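Local structure of putative nucleoprotein (Infectious salmon anemia virus, 4EWC) at residues Asp105-Glu110 against Ala271-Ala276; Pro277-Met282 against Phe287-Thr292; Thr292-Gly297 against Ser378-Pro383; Leu316-Met321 against Arg370-Leu375. The protein encapsidates the negative-strand viral RNA, shielding it from nucleases and forming the ribonucleoprotein that serves as template for transcription and replication. One frame throughout, in Å; residues are numbered along the deposited sequence.

Contact 1 (Asp105-Glu110 against Ala271-Ala276); sequences DNFSKE and ADQLFA
The apolar part of this contact is carried by F107, where the CZ-CE1 end of the ring meets the aliphatic stem of Q273 obliquely. CZ and CE1 of F107 both lie 4.0 Å from Q273 CG. The two side chains cross at about a right angle, and the ring plane is turned 49° from that of the Q273 amide. With CG opposite the backbone N (chi1 -168°), F107 projects from helix 96-114 to the single turn 272-275, which is followed in the chain by helix 279-284. Within these segments F107 alone carries the approach of the long helix; the same helix also meets K280 and M281 through F104 and A111. N299 also packs on the ring.

The polar approach is of a different kind: the carbonyl O of A276 sits 4.2 Å above one face of the F107 ring, offset toward the rim, and is a packing neighbour. The Q273 amide itself is buried, and its polar atoms have their own partners. OE1 bonds to the backbone N of G297, and NE2 to the carbonyl O of P277 and, weakly, to that of A295. D105 forms a salt bridge with R75, and D272 with R182.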
loop_
_atom_site.group_PDB
_atom_site.type_symbol
_atom_site.label_atom_id
_atom_site.label_comp_id
_atom_site.label_asym_id
_atom_site.label_seq_id
_atom_site.Cartn_x
_atom_site.Cartn_y
_atom_site.Cartn_z
ATOM N N ASP A 105 -16.143 22.621 16.782
ATOM C CA ASP A 105 -17.203 23.632 16.834
ATOM C C ASP A 105 -17.078 24.647 15.697
ATOM O O ASP A 105 -18.079 25.077 15.123
ATOM C CB ASP A 105 -17.205 24.361 18.180
ATOM C CG ASP A 105 -18.102 23.692 19.213
ATOM O OD1 ASP A 105 -19.113 23.050 18.830
ATOM O OD2 ASP A 105 -17.799 23.820 20.422
ATOM N N ASN A 106 -15.842 25.017 15.377
ATOM C CA ASN A 106 -15.568 25.941 14.284
ATOM C C ASN A 106 -15.839 25.313 12.913
ATOM O O ASN A 106 -16.522 25.901 12.071
ATOM C CB ASN A 106 -14.120 26.443 14.356
ATOM C CG ASN A 106 -13.867 27.335 15.565
ATOM O OD1 ASN A 106 -14.798 27.941 16.107
ATOM N ND2 ASN A 106 -12.606 27.421 15.991
ATOM N N PHE A 107 -15.289 24.116 12.714
ATOM C CA PHE A 107 -15.544 23.293 11.529
ATOM C C PHE A 107 -17.038 23.142 11.278
ATOM O O PHE A 107 -17.504 23.379 10.162
ATOM C CB PHE A 107 -14.891 21.917 11.712
ATOM C CG PHE A 107 -14.828 21.081 10.456
ATOM C CD1 PHE A 107 -13.834 21.280 9.515
ATOM C CD2 PHE A 107 -15.720 20.057 10.254
ATOM C CE1 PHE A 107 -13.761 20.497 8.382
ATOM C CE2 PHE A 107 -15.646 19.281 9.122
ATOM C CZ PHE A 107 -14.671 19.500 8.186
ATOM N N SER A 108 -17.783 22.773 12.323
ATOM C CA SER A 108 -19.232 22.552 12.209
ATOM C C SER A 108 -20.008 23.827 11.903
ATOM O O SER A 108 -20.998 23.789 11.196
ATOM C CB SER A 108 -19.802 21.916 13.472
ATOM O OG SER A 108 -19.335 20.597 13.604
ATOM N N LYS A 109 -19.565 24.952 12.456
ATOM C CA LYS A 109 -20.202 26.238 12.184
ATOM C C LYS A 109 -19.976 26.599 10.723
ATOM O O LYS A 109 -20.875 27.084 10.032
ATOM C CB LYS A 109 -19.626 27.343 13.081
ATOM C CG LYS A 109 -20.512 28.588 13.192
ATOM C CD LYS A 109 -19.705 29.885 13.161
ATOM C CE LYS A 109 -19.126 30.167 11.766
ATOM N NZ LYS A 109 -18.533 31.536 11.638
ATOM N N GLU A 110 -18.763 26.362 10.245
ATOM C CA GLU A 110 -18.467 26.695 8.868
ATOM C C GLU A 110 -19.212 25.764 7.925
ATOM O O GLU A 110 -19.735 26.208 6.920
ATOM C CB GLU A 110 -16.952 26.690 8.588
ATOM C CG GLU A 110 -16.608 27.485 7.349
ATOM C CD GLU A 110 -17.267 28.866 7.351
ATOM O OE1 GLU A 110 -16.953 29.654 8.278
ATOM O OE2 GLU A 110 -18.104 29.154 6.451
ATOM N N ALA A 271 -5.604 20.053 5.068
ATOM C CA ALA A 271 -4.734 19.460 6.075
ATOM C C ALA A 271 -5.471 19.310 7.391
ATOM O O ALA A 271 -5.202 18.382 8.154
ATOM C CB ALA A 271 -3.469 20.281 6.259
ATOM N N ASP A 272 -6.415 20.204 7.662
ATOM C CA ASP A 272 -7.243 20.069 8.861
ATOM C C ASP A 272 -8.097 18.828 8.827
ATOM O O ASP A 272 -8.336 18.203 9.860
ATOM C CB ASP A 272 -8.141 21.281 9.053
ATOM C CG ASP A 272 -7.365 22.583 9.031
ATOM O OD1 ASP A 272 -6.113 22.563 9.182
ATOM O OD2 ASP A 272 -8.020 23.640 8.859
ATOM N N GLN A 273 -8.578 18.464 7.646
ATOM C CA GLN A 273 -9.412 17.274 7.560
ATOM C C GLN A 273 -8.595 16.014 7.752
ATOM O O GLN A 273 -9.151 14.945 7.947
ATOM C CB GLN A 273 -10.192 17.241 6.252
ATOM C CG GLN A 273 -11.543 17.853 6.381
ATOM C CD GLN A 273 -12.303 17.780 5.094
ATOM O OE1 GLN A 273 -12.025 18.527 4.156
ATOM N NE2 GLN A 273 -13.254 16.853 5.018
ATOM N N LEU A 274 -7.273 16.140 7.690
ATOM C CA LEU A 274 -6.413 15.038 8.102
ATOM C C LEU A 274 -6.620 14.808 9.603
ATOM O O LEU A 274 -6.772 13.673 10.064
ATOM C CB LEU A 274 -4.957 15.347 7.798
ATOM C CG LEU A 274 -3.930 14.297 8.191
ATOM C CD1 LEU A 274 -4.416 12.944 7.799
ATOM C CD2 LEU A 274 -2.618 14.593 7.494
ATOM N N PHE A 275 -6.664 15.897 10.359
ATOM C CA PHE A 275 -6.802 15.795 11.803
ATOM C C PHE A 275 -8.226 15.622 12.277
ATOM O O PHE A 275 -8.463 14.943 13.273
ATOM C CB PHE A 275 -6.104 16.962 12.513
ATOM C CG PHE A 275 -4.622 16.914 12.374
ATOM C CD1 PHE A 275 -3.888 16.021 13.121
ATOM C CD2 PHE A 275 -3.968 17.713 11.450
ATOM C CE1 PHE A 275 -2.532 15.942 12.986
ATOM C CE2 PHE A 275 -2.615 17.641 11.296
ATOM C CZ PHE A 275 -1.888 16.751 12.078
ATOM N N ALA A 276 -9.173 16.227 11.577
ATOM C CA ALA A 276 -10.584 16.030 11.921
ATOM C C ALA A 276 -11.447 15.921 10.656
ATOM O O ALA A 276 -12.036 16.901 10.217
ATOM C CB ALA A 276 -11.074 17.152 12.846
#

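Contact 2 (Pro277-Met282 against Phe287-Thr292)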
loop_
_atom_site.group_PDB
_atom_site.type_symbol
_atom_site.label_atom_id
_atom_site.label_comp_id
_atom_site.label_asym_id
_atom_site.label_seq_id
_atom_site.Cartn_x
_atom_site.Cartn_y
_atom_site.Cartn_z
ATOM N N PRO A 277 -11.492 14.717 10.064
ATOM C CA PRO A 277 -12.125 14.387 8.783
ATOM C C PRO A 277 -13.570 14.835 8.686
ATOM O O PRO A 277 -14.034 15.162 7.592
ATOM C CB PRO A 277 -12.097 12.856 8.754
ATOM C CG PRO A 277 -11.050 12.480 9.649
ATOM C CD PRO A 277 -10.866 13.535 10.672
ATOM N N GLY A 278 -14.273 14.818 9.812
ATOM C CA GLY A 278 -15.676 15.172 9.837
ATOM C C GLY A 278 -16.585 14.015 10.227
ATOM O O GLY A 278 -17.793 14.100 10.029
ATOM N N VAL A 279 -16.011 12.948 10.793
ATOM C CA VAL A 279 -16.782 11.777 11.245
ATOM C C VAL A 279 -17.908 12.168 12.194
ATOM O O VAL A 279 -19.049 11.748 12.034
ATOM C CB VAL A 279 -15.935 10.767 12.048
ATOM C CG1 VAL A 279 -16.772 9.519 12.334
ATOM C CG2 VAL A 279 -14.688 10.389 11.313
ATOM N N LYS A 280 -17.559 12.954 13.202
ATOM C CA LYS A 280 -18.517 13.412 14.184
ATOM C C LYS A 280 -19.700 14.127 13.546
ATOM O O LYS A 280 -20.827 13.955 13.976
ATOM C CB LYS A 280 -17.839 14.334 15.201
ATOM C CG LYS A 280 -18.790 14.893 16.250
ATOM C CD LYS A 280 -18.075 15.166 17.576
ATOM C CE LYS A 280 -19.034 15.726 18.616
ATOM N NZ LYS A 280 -20.189 14.812 18.898
HETATM N N MSE A 281 -19.443 14.930 12.524
HETATM C CA MSE A 281 -20.503 15.696 11.896
HETATM C C MSE A 281 -21.470 14.785 11.168
HETATM O O MSE A 281 -22.685 14.960 11.248
HETATM C CB MSE A 281 -19.933 16.717 10.918
HETATM C CG MSE A 281 -20.987 17.361 10.048
HETATM SE SE MSE A 281 -20.160 18.365 8.625
HETATM C CE MSE A 281 -18.387 17.550 8.739
HETATM N N MSE A 282 -20.926 13.816 10.444
HETATM C CA MSE A 282 -21.755 12.870 9.720
HETATM C C MSE A 282 -22.610 12.083 10.711
HETATM O O MSE A 282 -23.822 11.929 10.504
HETATM C CB MSE A 282 -20.888 11.925 8.879
HETATM C CG MSE A 282 -19.974 12.634 7.903
HETATM SE SE MSE A 282 -21.098 13.607 6.635
HETATM C CE MSE A 282 -20.485 15.353 7.008
ATOM N N PHE A 287 -25.684 10.189 9.368
ATOM C CA PHE A 287 -25.062 9.500 8.246
ATOM C C PHE A 287 -24.053 8.519 8.788
ATOM O O PHE A 287 -23.383 8.775 9.802
ATOM C CB PHE A 287 -24.364 10.476 7.320
ATOM C CG PHE A 287 -25.306 11.316 6.501
ATOM C CD1 PHE A 287 -26.015 12.350 7.083
ATOM C CD2 PHE A 287 -25.463 11.088 5.141
ATOM C CE1 PHE A 287 -26.864 13.117 6.333
ATOM C CE2 PHE A 287 -26.311 11.867 4.391
ATOM C CZ PHE A 287 -27.013 12.879 4.982
ATOM N N ASN A 288 -23.962 7.380 8.118
ATOM C CA ASN A 288 -22.935 6.420 8.434
ATOM C C ASN A 288 -21.562 7.087 8.327
ATOM O O ASN A 288 -21.284 7.824 7.375
ATOM C CB ASN A 288 -23.007 5.248 7.470
ATOM C CG ASN A 288 -22.140 4.097 7.907
ATOM O OD1 ASN A 288 -20.902 4.202 7.944
ATOM N ND2 ASN A 288 -22.778 2.974 8.234
ATOM N N ALA A 289 -20.705 6.830 9.301
ATOM C CA ALA A 289 -19.350 7.378 9.292
ATOM C C ALA A 289 -18.559 7.136 7.990
ATOM O O ALA A 289 -17.688 7.915 7.654
ATOM C CB ALA A 289 -18.564 6.839 10.497
ATOM N N SER A 290 -18.864 6.063 7.268
ATOM C CA SER A 290 -18.163 5.749 6.022
ATOM C C SER A 290 -18.324 6.839 4.950
ATOM O O SER A 290 -17.468 7.000 4.086
ATOM C CB SER A 290 -18.618 4.402 5.452
ATOM O OG SER A 290 -18.395 3.343 6.365
ATOM N N TYR A 291 -19.421 7.586 5.030
ATOM C CA TYR A 291 -19.706 8.683 4.121
ATOM C C TYR A 291 -18.913 9.942 4.416
ATOM O O TYR A 291 -19.170 10.993 3.824
ATOM C CB TYR A 291 -21.198 9.028 4.163
ATOM C CG TYR A 291 -22.069 7.865 3.795
ATOM C CD1 TYR A 291 -21.728 7.039 2.729
ATOM C CD2 TYR A 291 -23.212 7.569 4.528
ATOM C CE1 TYR A 291 -22.496 5.971 2.399
ATOM C CE2 TYR A 291 -23.996 6.486 4.206
ATOM C CZ TYR A 291 -23.636 5.689 3.141
ATOM O OH TYR A 291 -24.418 4.613 2.809
ATOM N N THR A 292 -17.963 9.855 5.342
ATOM C CA THR A 292 -17.147 11.020 5.695
ATOM C C THR A 292 -16.315 11.442 4.496
ATOM O O THR A 292 -16.118 12.627 4.262
ATOM C CB THR A 292 -16.241 10.741 6.895
ATOM O OG1 THR A 292 -17.049 10.319 8.003
ATOM C CG2 THR A 292 -15.455 12.005 7.298
#
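M282 and T292 meet because each sets its branch beside its own backbone N: M282 CG and T292 OG1 are both opposite the carbonyl carbon (chi1 -57° in each), and they approach to 3.7 Å. The same rotation of T292 swings its methyl the other way, where CG2 lies 3.5 Å from P277 O and also packs on the P277 ring. OG1 also lies near V279 CA. A289 O accepts both T292 N and T292 OG1, and the hydroxyl bond, whose length is doubtful, would help hold the rotamer.

The chain here reverses from the short helix 279-284, with G278 at the N-cap position, into a 3-10 turn at residues 289-292, all in the helical-bundle region. At the closing end of the reversal F287 N bonds to M282 O (2.8 Å, 161° at the hydrogen), approaching from 37° above the carbonyl plane. An Asx turn opens the 3-10 segment: N288 OD1 accepts the S290 N-H at 2.8 Å, in the carbonyl plane and on a lone pair.

The selenomethionine chain of M282, bent twice, places SE obliquely to the F287 ring, 5.4 Å from its centroid, a Met-aromatic contact. On the outer side V279 CG1 touches A289 CB at 3.7 Å. W514 of the second subunit packs on V279, A289 and T292, and its carbonyl O is hydrogen-bonded to S290 OG.

Contact 3 (Thr292-Gly297 against Ser378-Pro383); sequences TTLAEG and SFLIDP
L294 inserts its isobutyl group against the last turn of helix 369-381, between F379 and L380. Its CD1 lies 3.8 Å from F379 CB, and its other methyl, CD2, rests against the same CB and the F379 carbonyl O. The contact uses the stem of F379, since the ring turns away toward P384. From the neighbouring position L380 reaches in with CD2, which lies 3.9 Å from L294 CG and 3.4 Å from T293 OG1. All three pairs of side chains cross at about a right angle.

The next shell sets these groups in place. T293 and L294 belong to the end of the 3-10 segment 289-294, where A295 N bonds to T292 O, and both point their side chains at the helix. L294 is also tied through its backbone to A315, at the start of helix 315-326. With chi1 at 69°, T293 OG1 sits between its own N and carbonyl carbon and is hydrogen-bonded to N517 OD1 of the second subunit, which also packs on L380. Past the helix end, D382 forms a salt bridge with R563.

The contact thus joins the irregular chain between two helices of the bundle region to the C-terminal end of a third. Its grip across the two segments is wholly van der Waals, while the hydroxyl that touches L380, that of T293, has its polar partner in the second subunit.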
loop_
_atom_site.group_PDB
_atom_site.type_symbol
_atom_site.label_atom_id
_atom_site.label_comp_id
_atom_site.label_asym_id
_atom_site.label_seq_id
_atom_site.Cartn_x
_atom_site.Cartn_y
_atom_site.Cartn_z
ATOM N N THR A 292 -17.963 9.855 5.342
ATOM C CA THR A 292 -17.147 11.020 5.695
ATOM C C THR A 292 -16.315 11.442 4.496
ATOM O O THR A 292 -16.118 12.627 4.262
ATOM C CB THR A 292 -16.241 10.741 6.895
ATOM O OG1 THR A 292 -17.049 10.319 8.003
ATOM C CG2 THR A 292 -15.455 12.005 7.298
ATOM N N THR A 293 -15.872 10.467 3.708
ATOM C CA THR A 293 -15.086 10.755 2.511
ATOM C C THR A 293 -15.825 11.649 1.511
ATOM O O THR A 293 -15.212 12.236 0.630
ATOM C CB THR A 293 -14.562 9.468 1.817
ATOM O OG1 THR A 293 -15.648 8.735 1.240
ATOM C CG2 THR A 293 -13.810 8.580 2.824
ATOM N N LEU A 294 -17.133 11.784 1.678
ATOM C CA LEU A 294 -17.917 12.669 0.836
ATOM C C LEU A 294 -18.015 14.087 1.390
ATOM O O LEU A 294 -18.755 14.917 0.845
ATOM C CB LEU A 294 -19.325 12.113 0.635
ATOM C CG LEU A 294 -19.371 10.677 0.112
ATOM C CD1 LEU A 294 -20.814 10.191 0.082
ATOM C CD2 LEU A 294 -18.686 10.559 -1.245
ATOM N N ALA A 295 -17.261 14.372 2.452
ATOM C CA ALA A 295 -17.345 15.675 3.096
ATOM C C ALA A 295 -16.095 16.542 2.914
ATOM O O ALA A 295 -15.864 17.446 3.719
ATOM C CB ALA A 295 -17.656 15.515 4.565
ATOM N N GLU A 296 -15.299 16.284 1.875
ATOM C CA GLU A 296 -14.106 17.092 1.643
ATOM C C GLU A 296 -14.452 18.585 1.558
ATOM O O GLU A 296 -15.463 18.956 0.986
ATOM C CB GLU A 296 -13.325 16.624 0.405
ATOM C CG GLU A 296 -13.859 17.109 -0.930
ATOM C CD GLU A 296 -13.269 16.341 -2.106
ATOM O OE1 GLU A 296 -12.396 16.886 -2.849
ATOM O OE2 GLU A 296 -13.683 15.170 -2.271
ATOM N N GLY A 297 -13.638 19.427 2.180
ATOM C CA GLY A 297 -13.774 20.868 2.047
ATOM C C GLY A 297 -15.002 21.476 2.688
ATOM O O GLY A 297 -15.304 22.652 2.466
ATOM N N SER A 378 -23.307 4.804 -3.568
ATOM C CA SER A 378 -22.914 4.902 -4.956
ATOM C C SER A 378 -21.817 5.943 -5.117
ATOM O O SER A 378 -20.891 5.780 -5.912
ATOM C CB SER A 378 -24.116 5.239 -5.853
ATOM O OG SER A 378 -24.551 6.579 -5.690
ATOM N N PHE A 379 -21.924 7.005 -4.332
ATOM C CA PHE A 379 -20.966 8.092 -4.376
ATOM C C PHE A 379 -19.582 7.649 -3.908
ATOM O O PHE A 379 -18.587 8.215 -4.324
ATOM C CB PHE A 379 -21.491 9.281 -3.582
ATOM C CG PHE A 379 -22.312 10.216 -4.406
ATOM C CD1 PHE A 379 -21.835 10.654 -5.641
ATOM C CD2 PHE A 379 -23.554 10.655 -3.975
ATOM C CE1 PHE A 379 -22.583 11.528 -6.427
ATOM C CE2 PHE A 379 -24.315 11.520 -4.760
ATOM C CZ PHE A 379 -23.831 11.953 -5.997
ATOM N N LEU A 380 -19.531 6.626 -3.065
ATOM C CA LEU A 380 -18.267 6.006 -2.701
ATOM C C LEU A 380 -17.684 5.198 -3.854
ATOM O O LEU A 380 -16.475 5.102 -3.995
ATOM C CB LEU A 380 -18.442 5.068 -1.510
ATOM C CG LEU A 380 -19.032 5.599 -0.217
ATOM C CD1 LEU A 380 -18.924 4.485 0.797
ATOM C CD2 LEU A 380 -18.329 6.872 0.266
ATOM N N ILE A 381 -18.552 4.583 -4.643
ATOM C CA ILE A 381 -18.123 3.887 -5.845
ATOM C C ILE A 381 -17.738 4.847 -7.001
ATOM O O ILE A 381 -16.701 4.675 -7.651
ATOM C CB ILE A 381 -19.223 2.928 -6.342
ATOM C CG1 ILE A 381 -19.527 1.860 -5.287
ATOM C CG2 ILE A 381 -18.826 2.277 -7.680
ATOM C CD1 ILE A 381 -20.879 1.175 -5.506
ATOM N N ASP A 382 -18.590 5.836 -7.262
ATOM C CA ASP A 382 -18.383 6.788 -8.339
ATOM C C ASP A 382 -18.493 8.222 -7.840
ATOM O O ASP A 382 -19.591 8.773 -7.824
ATOM C CB ASP A 382 -19.445 6.592 -9.416
ATOM C CG ASP A 382 -19.160 5.412 -10.322
ATOM O OD1 ASP A 382 -18.126 5.456 -11.034
ATOM O OD2 ASP A 382 -19.981 4.450 -10.343
ATOM N N PRO A 383 -17.360 8.835 -7.447
ATOM C CA PRO A 383 -17.347 10.176 -6.831
ATOM C C PRO A 383 -18.155 11.224 -7.608
ATOM O O PRO A 383 -18.237 11.151 -8.836
ATOM C CB PRO A 383 -15.855 10.565 -6.843
ATOM C CG PRO A 383 -15.119 9.285 -6.944
ATOM C CD PRO A 383 -16.006 8.289 -7.644
#

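Contact 4 (Leu316-Met321 against Arg370-Leu375)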
loop_
_atom_site.group_PDB
_atom_site.type_symbol
_atom_site.label_atom_id
_atom_site.label_comp_id
_atom_site.label_asym_id
_atom_site.label_seq_id
_atom_site.Cartn_x
_atom_site.Cartn_y
_atom_site.Cartn_z
ATOM N N LEU A 316 -22.440 17.774 1.718
ATOM C CA LEU A 316 -23.037 19.037 2.119
ATOM C C LEU A 316 -24.445 19.175 1.573
ATOM O O LEU A 316 -25.355 19.597 2.293
ATOM C CB LEU A 316 -22.172 20.211 1.649
ATOM C CG LEU A 316 -20.778 20.346 2.265
ATOM C CD1 LEU A 316 -20.106 21.564 1.694
ATOM C CD2 LEU A 316 -20.841 20.433 3.791
ATOM N N ASP A 317 -24.623 18.813 0.302
ATOM C CA ASP A 317 -25.932 18.908 -0.350
ATOM C C ASP A 317 -26.897 17.870 0.189
ATOM O O ASP A 317 -28.069 18.143 0.315
ATOM C CB ASP A 317 -25.819 18.682 -1.856
ATOM C CG ASP A 317 -24.973 19.720 -2.548
ATOM O OD1 ASP A 317 -24.995 20.904 -2.146
ATOM O OD2 ASP A 317 -24.278 19.338 -3.506
ATOM N N LEU A 318 -26.390 16.679 0.488
ATOM C CA LEU A 318 -27.238 15.567 0.853
ATOM C C LEU A 318 -27.783 15.799 2.242
ATOM O O LEU A 318 -28.941 15.496 2.530
ATOM C CB LEU A 318 -26.472 14.242 0.801
ATOM C CG LEU A 318 -25.794 13.859 -0.519
ATOM C CD1 LEU A 318 -24.915 12.638 -0.346
ATOM C CD2 LEU A 318 -26.814 13.632 -1.598
HETATM N N MSE A 319 -26.931 16.329 3.108
HETATM C CA MSE A 319 -27.311 16.592 4.484
HETATM C C MSE A 319 -28.349 17.695 4.474
HETATM O O MSE A 319 -29.288 17.696 5.270
HETATM C CB MSE A 319 -26.100 17.049 5.286
HETATM C CG MSE A 319 -25.146 15.963 5.698
HETATM SE SE MSE A 319 -23.536 16.826 6.401
HETATM C CE MSE A 319 -24.442 18.174 7.479
ATOM N N GLY A 320 -28.157 18.645 3.568
ATOM C CA GLY A 320 -29.114 19.718 3.393
ATOM C C GLY A 320 -30.470 19.159 2.976
ATOM O O GLY A 320 -31.514 19.632 3.430
HETATM N N MSE A 321 -30.438 18.141 2.115
HETATM C CA MSE A 321 -31.638 17.502 1.599
HETATM C C MSE A 321 -32.355 16.686 2.668
HETATM O O MSE A 321 -33.582 16.634 2.686
HETATM C CB MSE A 321 -31.319 16.610 0.395
HETATM C CG MSE A 321 -31.235 17.343 -0.920
HETATM SE SE MSE A 321 -30.717 16.218 -2.447
HETATM C CE MSE A 321 -32.331 15.094 -2.497
ATOM N N ARG A 370 -33.537 4.535 2.480
ATOM C CA ARG A 370 -33.003 3.478 1.614
ATOM C C ARG A 370 -32.403 4.077 0.331
ATOM O O ARG A 370 -31.279 3.750 -0.061
ATOM C CB ARG A 370 -34.063 2.430 1.266
ATOM N N ILE A 371 -33.150 4.973 -0.303
ATOM C CA ILE A 371 -32.664 5.626 -1.508
ATOM C C ILE A 371 -31.460 6.501 -1.203
ATOM O O ILE A 371 -30.441 6.416 -1.888
ATOM C CB ILE A 371 -33.751 6.465 -2.197
ATOM C CG1 ILE A 371 -34.969 5.586 -2.506
ATOM C CG2 ILE A 371 -33.215 7.071 -3.472
ATOM C CD1 ILE A 371 -36.108 6.330 -3.191
HETATM N N MSE A 372 -31.574 7.335 -0.176
HETATM C CA MSE A 372 -30.485 8.222 0.208
HETATM C C MSE A 372 -29.212 7.428 0.475
HETATM O O MSE A 372 -28.149 7.769 -0.019
HETATM C CB MSE A 372 -30.879 9.034 1.435
HETATM C CG MSE A 372 -29.754 9.826 2.037
HETATM SE SE MSE A 372 -29.222 11.313 0.876
HETATM C CE MSE A 372 -30.761 12.503 1.207
ATOM N N ASP A 373 -29.337 6.361 1.248
ATOM C CA ASP A 373 -28.210 5.510 1.569
ATOM C C ASP A 373 -27.603 4.882 0.338
ATOM O O ASP A 373 -26.375 4.867 0.190
ATOM C CB ASP A 373 -28.622 4.394 2.533
ATOM C CG ASP A 373 -28.763 4.885 3.960
ATOM O OD1 ASP A 373 -28.363 6.047 4.216
ATOM O OD2 ASP A 373 -29.283 4.126 4.806
ATOM N N THR A 374 -28.459 4.347 -0.526
ATOM C CA THR A 374 -28.012 3.787 -1.786
ATOM C C THR A 374 -27.202 4.842 -2.543
ATOM O O THR A 374 -26.114 4.560 -3.020
ATOM C CB THR A 374 -29.207 3.376 -2.682
ATOM O OG1 THR A 374 -30.131 2.589 -1.927
ATOM C CG2 THR A 374 -28.726 2.597 -3.898
ATOM N N LEU A 375 -27.741 6.058 -2.623
ATOM C CA LEU A 375 -27.084 7.161 -3.313
ATOM C C LEU A 375 -25.702 7.486 -2.724
ATOM O O LEU A 375 -24.706 7.573 -3.445
ATOM C CB LEU A 375 -27.961 8.413 -3.311
ATOM C CG LEU A 375 -27.270 9.603 -4.003
ATOM C CD1 LEU A 375 -27.039 9.317 -5.484
ATOM C CD2 LEU A 375 -28.021 10.907 -3.819
#
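L318 faces M372 and L375 across an antiparallel pair of helices in the helical-bundle region. Helices 315-326 and 369-381 run in opposite directions here, at 176°, with the axes of the two short segments 11.9 Å apart. That wide spacing is bridged by the side chains of L318, L375 and M372 rather than by close backbone approach; even the nearest CA atoms, those of L318 and M372, are 8.1 Å apart.

The tightly packed part centres on L318, which points directly at the other helix. One of its methyls, CD2, meets L375 CD2 at 3.7 Å, the two leucines crossing at a slant. Beside them lies the selenomethionine M372, whose SE comes within 4.0 Å of L318 CB. M372 leaves its helix with CG opposite the backbone N (chi1 171°) and then bends at both following torsions, so the chain folds along L318 and carries its terminal methyl CE up to the L318 carbonyl O. M321, one turn on, adds to this buried layer, backed by F336 and I339 of helix 334-346.

The far face of helix 369-381 is more exposed. R370, I371, D373 and T374 are partly exposed and take no part in the contact; R370 is modelled no further than CB. I371 packs on L359, and T374 on L355 and on L537 of the second subunit. The longer-range edge of the contact is at M321, whose CB stands 4.2 Å from M372 CE.

How the contacts relate
Contact 2 is the hub of the group. It shares T292 with contact 3, their centres about 10 Å apart, and M282 CE of contact 2 touches A295 CB there at 3.7 Å. Toward contact 4, F287 CE1 packs on M319 CG, and Y291 OH, hydrogen-bonded to T377, probably also bonds to D373 O (3.3 Å). Toward contact 1, the F107 ring leans on M281 CE and G278. Contacts 1 and 3, centres about 17 Å apart, are joined by Q273 OE1 to G297 N at 2.7 Å. Contacts 3 and 4 use successive turns of helix 369-381; contacts 1 and 4 do not touch. Contacts 2 and 3 both border the second subunit, contact 4 reaches it only through T374, and contact 1 is untouched by it.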